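Long-range contacts in mannitol dehydrogenase (Helicobacter pylori, PDB 3TWO), which probably catalyses the NADP(H)-dependent interconversion of cinnamyl-type alcohols and their aldehydes, as a zinc-containing member of the medium-chain alcohol dehydrogenase family: residues K176-G181 against E234-I239; E202-A207 against V221-T226. One frame throughout, in Å; residues are numbered along the deposited sequence.

Contact 1: K176-G181 against E234-I239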
loop_
_atom_site.group_PDB
_atom_site.type_symbol
_atom_site.label_atom_id
_atom_site.label_comp_id
_atom_site.label_asym_id
_atom_site.label_seq_id
_atom_site.Cartn_x
_atom_site.Cartn_y
_atom_site.Cartn_z
ATOM N N LYS B 176 13.846 18.437 4.630
ATOM C CA LYS B 176 15.280 18.361 4.954
ATOM C C LYS B 176 15.647 17.067 5.709
ATOM O O LYS B 176 15.035 16.724 6.718
ATOM C CB LYS B 176 15.678 19.535 5.786
ATOM C CG LYS B 176 15.722 20.924 5.094
ATOM C CD LYS B 176 16.066 21.894 6.277
ATOM C CE LYS B 176 16.020 23.363 6.011
ATOM N NZ LYS B 176 16.268 23.587 4.601
ATOM N N GLY B 177 16.636 16.334 5.232
ATOM C CA GLY B 177 16.980 15.115 5.937
ATOM C C GLY B 177 16.158 13.890 5.601
ATOM O O GLY B 177 16.562 12.798 5.966
ATOM N N THR B 178 15.042 14.032 4.878
ATOM C CA THR B 178 14.275 12.854 4.439
ATOM C C THR B 178 15.199 12.023 3.595
ATOM O O THR B 178 15.851 12.586 2.689
ATOM C CB THR B 178 13.084 13.253 3.613
ATOM O OG1 THR B 178 12.285 14.149 4.393
ATOM C CG2 THR B 178 12.245 12.013 3.213
ATOM N N LYS B 179 15.342 10.723 3.906
ATOM C CA LYS B 179 15.989 9.849 2.928
ATOM C C LYS B 179 15.060 9.338 1.777
ATOM O O LYS B 179 14.123 8.549 1.995
ATOM C CB LYS B 179 16.710 8.699 3.607
ATOM C CG LYS B 179 17.723 9.205 4.670
ATOM C CD LYS B 179 18.522 8.001 5.247
ATOM C CE LYS B 179 19.695 8.513 6.124
ATOM N NZ LYS B 179 20.353 7.298 6.652
ATOM N N VAL B 180 15.370 9.772 0.551
ATOM C CA VAL B 180 14.508 9.547 -0.616
ATOM C C VAL B 180 15.212 8.623 -1.636
ATOM O O VAL B 180 16.359 8.872 -2.052
ATOM C CB VAL B 180 14.233 10.928 -1.290
ATOM C CG1 VAL B 180 13.810 10.809 -2.759
ATOM C CG2 VAL B 180 13.257 11.708 -0.486
ATOM N N GLY B 181 14.551 7.534 -2.031
ATOM C CA GLY B 181 15.031 6.737 -3.183
ATOM C C GLY B 181 14.203 7.056 -4.442
ATOM O O GLY B 181 12.980 7.262 -4.377
ATOM N N GLU B 234 18.047 2.055 5.482
ATOM C CA GLU B 234 16.595 2.251 5.376
ATOM C C GLU B 234 16.227 3.639 4.834
ATOM O O GLU B 234 16.756 4.644 5.300
ATOM C CB GLU B 234 15.968 2.061 6.748
ATOM C CG GLU B 234 16.175 0.671 7.307
ATOM C CD GLU B 234 15.242 0.382 8.477
ATOM O OE1 GLU B 234 14.462 -0.594 8.344
ATOM O OE2 GLU B 234 15.249 1.124 9.501
ATOM N N LEU B 235 15.298 3.701 3.881
ATOM C CA LEU B 235 14.890 4.975 3.326
ATOM C C LEU B 235 13.539 5.374 3.891
ATOM O O LEU B 235 12.786 4.519 4.280
ATOM C CB LEU B 235 14.833 4.913 1.777
ATOM C CG LEU B 235 16.140 4.344 1.160
ATOM C CD1 LEU B 235 16.157 4.416 -0.383
ATOM C CD2 LEU B 235 17.315 5.122 1.667
ATOM N N ASP B 236 13.246 6.669 3.905
ATOM C CA ASP B 236 11.973 7.159 4.416
ATOM C C ASP B 236 10.909 7.206 3.323
ATOM O O ASP B 236 9.726 7.140 3.594
ATOM C CB ASP B 236 12.152 8.580 4.932
ATOM C CG ASP B 236 13.130 8.663 6.077
ATOM O OD1 ASP B 236 12.904 8.025 7.125
ATOM O OD2 ASP B 236 14.115 9.376 5.920
ATOM N N PHE B 237 11.361 7.389 2.093
ATOM C CA PHE B 237 10.481 7.600 1.006
ATOM C C PHE B 237 11.143 7.098 -0.274
ATOM O O PHE B 237 12.337 7.341 -0.515
ATOM C CB PHE B 237 10.094 9.094 0.911
ATOM C CG PHE B 237 9.358 9.445 -0.355
ATOM C CD1 PHE B 237 7.979 9.593 -0.349
ATOM C CD2 PHE B 237 10.060 9.609 -1.570
ATOM C CE1 PHE B 237 7.244 9.933 -1.581
ATOM C CE2 PHE B 237 9.378 9.931 -2.782
ATOM C CZ PHE B 237 7.945 10.088 -2.768
ATOM N N ILE B 238 10.385 6.358 -1.074
ATOM C CA ILE B 238 10.843 5.874 -2.374
ATOM C C ILE B 238 9.763 6.174 -3.417
ATOM O O ILE B 238 8.568 5.862 -3.191
ATOM C CB ILE B 238 11.107 4.356 -2.362
ATOM C CG1 ILE B 238 12.283 3.994 -1.409
ATOM C CG2 ILE B 238 11.426 3.826 -3.772
ATOM C CD1 ILE B 238 12.454 2.473 -1.191
ATOM N N ILE B 239 10.163 6.767 -4.556
ATOM C CA ILE B 239 9.218 6.899 -5.682
ATOM C C ILE B 239 9.707 5.994 -6.793
ATOM O O ILE B 239 10.885 6.068 -7.174
ATOM C CB ILE B 239 9.073 8.384 -6.163
ATOM C CG1 ILE B 239 8.162 8.501 -7.383
ATOM C CG2 ILE B 239 10.489 9.040 -6.412
ATOM C CD1 ILE B 239 7.834 9.920 -7.732
#

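Contact 2: E202-A207 against V221-T226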
loop_
_atom_site.group_PDB
_atom_site.type_symbol
_atom_site.label_atom_id
_atom_site.label_comp_id
_atom_site.label_asym_id
_atom_site.label_seq_id
_atom_site.Cartn_x
_atom_site.Cartn_y
_atom_site.Cartn_z
ATOM N N GLU B 202 18.053 13.735 1.134
ATOM C CA GLU B 202 19.254 13.019 0.848
ATOM C C GLU B 202 18.798 11.947 -0.157
ATOM O O GLU B 202 17.992 11.085 0.194
ATOM C CB GLU B 202 19.823 12.405 2.141
ATOM C CG GLU B 202 21.169 11.913 1.935
ATOM C CD GLU B 202 21.867 11.395 3.221
ATOM O OE1 GLU B 202 23.103 11.525 3.249
ATOM O OE2 GLU B 202 21.239 10.875 4.182
ATOM N N VAL B 203 19.341 11.986 -1.380
ATOM C CA VAL B 203 18.734 11.248 -2.477
ATOM C C VAL B 203 19.555 10.063 -2.941
ATOM O O VAL B 203 20.766 10.184 -3.187
ATOM C CB VAL B 203 18.457 12.209 -3.659
ATOM C CG1 VAL B 203 17.769 11.482 -4.839
ATOM C CG2 VAL B 203 17.586 13.356 -3.145
ATOM N N SER B 204 18.912 8.907 -3.062
ATOM C CA SER B 204 19.570 7.718 -3.617
ATOM C C SER B 204 18.870 7.421 -4.959
ATOM O O SER B 204 17.628 7.541 -5.059
ATOM C CB SER B 204 19.419 6.506 -2.681
ATOM O OG SER B 204 20.034 6.708 -1.409
ATOM N N VAL B 205 19.644 7.012 -5.972
ATOM C CA VAL B 205 19.036 6.658 -7.245
ATOM C C VAL B 205 19.241 5.151 -7.535
ATOM O O VAL B 205 20.311 4.564 -7.232
ATOM C CB VAL B 205 19.626 7.554 -8.375
ATOM C CG1 VAL B 205 19.288 7.035 -9.755
ATOM C CG2 VAL B 205 19.109 8.959 -8.205
ATOM N N PHE B 206 18.235 4.527 -8.129
ATOM C CA PHE B 206 18.385 3.098 -8.503
ATOM C C PHE B 206 18.180 3.048 -9.977
ATOM O O PHE B 206 17.102 3.429 -10.431
ATOM C CB PHE B 206 17.338 2.203 -7.812
ATOM C CG PHE B 206 17.446 2.214 -6.303
ATOM C CD1 PHE B 206 16.875 3.237 -5.551
ATOM C CD2 PHE B 206 18.114 1.204 -5.641
ATOM C CE1 PHE B 206 16.976 3.227 -4.107
ATOM C CE2 PHE B 206 18.244 1.191 -4.235
ATOM C CZ PHE B 206 17.681 2.206 -3.484
ATOM N N ALA B 207 19.200 2.615 -10.710
ATOM C CA ALA B 207 19.143 2.528 -12.198
ATOM C C ALA B 207 19.542 1.071 -12.556
ATOM O O ALA B 207 19.627 0.249 -11.635
ATOM C CB ALA B 207 20.080 3.587 -12.865
ATOM N N VAL B 221 22.893 13.832 -6.038
ATOM C CA VAL B 221 22.550 12.504 -5.534
ATOM C C VAL B 221 23.680 12.006 -4.666
ATOM O O VAL B 221 24.873 12.209 -5.011
ATOM C CB VAL B 221 22.317 11.541 -6.696
ATOM C CG1 VAL B 221 22.201 10.113 -6.208
ATOM C CG2 VAL B 221 21.023 11.958 -7.414
ATOM N N LYS B 222 23.321 11.400 -3.535
ATOM C CA LYS B 222 24.337 10.973 -2.595
ATOM C C LYS B 222 24.721 9.476 -2.777
ATOM O O LYS B 222 25.863 9.103 -2.539
ATOM C CB LYS B 222 23.935 11.326 -1.151
ATOM C CG LYS B 222 24.908 12.475 -0.429
ATOM C CD LYS B 222 24.830 13.983 -1.009
ATOM C CE LYS B 222 24.508 15.069 0.089
ATOM N NZ LYS B 222 23.120 14.882 0.768
ATOM N N HIS B 223 23.778 8.637 -3.210
ATOM C CA HIS B 223 24.091 7.224 -3.481
ATOM C C HIS B 223 23.490 6.817 -4.801
ATOM O O HIS B 223 22.356 7.219 -5.143
ATOM C CB HIS B 223 23.570 6.258 -2.405
ATOM C CG HIS B 223 23.990 6.601 -1.010
ATOM N ND1 HIS B 223 23.185 7.318 -0.150
ATOM C CD2 HIS B 223 25.124 6.331 -0.327
ATOM C CE1 HIS B 223 23.805 7.485 1.001
ATOM N NE2 HIS B 223 24.978 6.882 0.923
ATOM N N PHE B 224 24.262 6.038 -5.555
ATOM C CA PHE B 224 23.815 5.567 -6.841
ATOM C C PHE B 224 23.882 4.054 -6.787
ATOM O O PHE B 224 24.929 3.526 -6.528
ATOM C CB PHE B 224 24.734 6.065 -7.971
ATOM C CG PHE B 224 24.140 5.881 -9.335
ATOM C CD1 PHE B 224 23.361 6.893 -9.923
ATOM C CD2 PHE B 224 24.324 4.703 -10.027
ATOM C CE1 PHE B 224 22.808 6.734 -11.143
ATOM C CE2 PHE B 224 23.746 4.563 -11.296
ATOM C CZ PHE B 224 22.982 5.561 -11.837
ATOM N N TYR B 225 22.774 3.361 -7.043
ATOM C CA TYR B 225 22.806 1.887 -7.083
ATOM C C TYR B 225 22.384 1.343 -8.433
ATOM O O TYR B 225 21.598 1.988 -9.156
ATOM C CB TYR B 225 21.856 1.358 -6.046
ATOM C CG TYR B 225 22.161 1.868 -4.646
ATOM C CD1 TYR B 225 21.214 2.688 -3.969
ATOM C CD2 TYR B 225 23.381 1.559 -4.005
ATOM C CE1 TYR B 225 21.458 3.148 -2.703
ATOM C CE2 TYR B 225 23.634 2.001 -2.704
ATOM C CZ TYR B 225 22.639 2.785 -2.062
ATOM O OH TYR B 225 22.818 3.279 -0.817
ATOM N N THR B 226 22.924 0.183 -8.796
ATOM C CA THR B 226 22.472 -0.492 -10.029
ATOM C C THR B 226 21.594 -1.721 -9.679
ATOM O O THR B 226 21.181 -2.474 -10.558
ATOM C CB THR B 226 23.662 -0.909 -10.917
ATOM O OG1 THR B 226 24.584 -1.663 -10.131
ATOM C CG2 THR B 226 24.392 0.342 -11.517
#

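Contact 1: K176-G181 against E234-I239
Lys179 meets Asp236 where two neighbouring strands of the parallel Rossmann sheet begin, 179-183 and 235-240, the first and fourth of that sheet's strands in chain order. Asp236 sits at a corner of its chain and leans across. Its CB lies 3.5 Å from Lys179 O and also touches Thr178 CG2; CG comes within 3.7 Å of Lys179 N, and OD2 takes the N-H of that amide, Lys179 N, at 2.7 Å through the lone pair facing away from OD1. CG stands anti to its own carbonyl carbon (chi1 -62°), which swings the carboxylate onto that amide. Lys179 O accepts two amides, Asp236 N at 2.8 Å and, more nearly in line with the C=O, Phe237 N. The lysine's own tip goes elsewhere, to a salt bridge with Glu233.

Beyond the corner the ladder is regular: Gly181 N gives to Phe237 O, and Gly181 O receives Ile239 N. On one face Val180 runs alongside Phe237, both methyls near ring atom CD2. On the other face Leu235 packs against the bare backbone of Gly181, its CD1 3.8 Å from Gly181 CA.

Contact 2: E202-A207 against V221-T226
Val205 O accepts Tyr225 N at 2.7 Å, with an N-H...O angle of 170°, between strands 202-206 and 223-225, the parallel pair of a beta-alpha-beta unit whose connection carries helix 213-218. Val205 is gripped at both backbone polar atoms, for its N gives to His223 O at 2.8 Å. Tyr225 O is met in turn by Ala207 N. At the start of the pair Val203 O serves two amides, Lys222 N at 2.9 Å and, weakly, His223 N. Partners beyond the pair take up others: Thr226 N gives to Gln230 OE1, and the backbone of Ser204 bonds to Val182 in strand 179-183.

Side-chain polarity adds less. Ser204 OG lies at the edge of the His223 imidazole, near its plane, and makes a weak hydrogen bond with ND1 at 3.4 Å. Glu202 and Lys222 cross at about a right angle, but OE1 and NZ remain 4.2 Å apart, too far for a salt bridge.

On the Ser204 face, Phe206 and Tyr225 lie side by side, Tyr225 CD1 over one face of the Phe206 ring, 3.3 Å from Phe206 CE2, with the planes inclined at 35°. On the reverse, Val205 CG2 abuts Val221 CG2, while Phe224 spans Val205 CG1 and Ala207 CB. Cohesion here therefore comes mainly from main-chain bonds and apolar contact, with charge attraction probably contributing little.

How the contacts relate
The two contacts belong to one sheet: strands 179-183 and 202-206 are neighbours, so contact 1 continues directly into contact 2, their centres about 11 Å apart. The joint is made by probable hydrogen bonds from Ser204 N to Val180 O (2.7 Å) and from Glu202 N to Thr178 O (2.9 Å), with Leu235 CD1 packing on Phe206 CE1. In sequence, contact 2 falls wholly between the segments of contact 1. Both ladders run toward the cofactor: the side chain of Ala207 is about 5 Å from a bound NADPH and that of Ile239 about 8 Å, the latter also about 12 Å from a zinc ion.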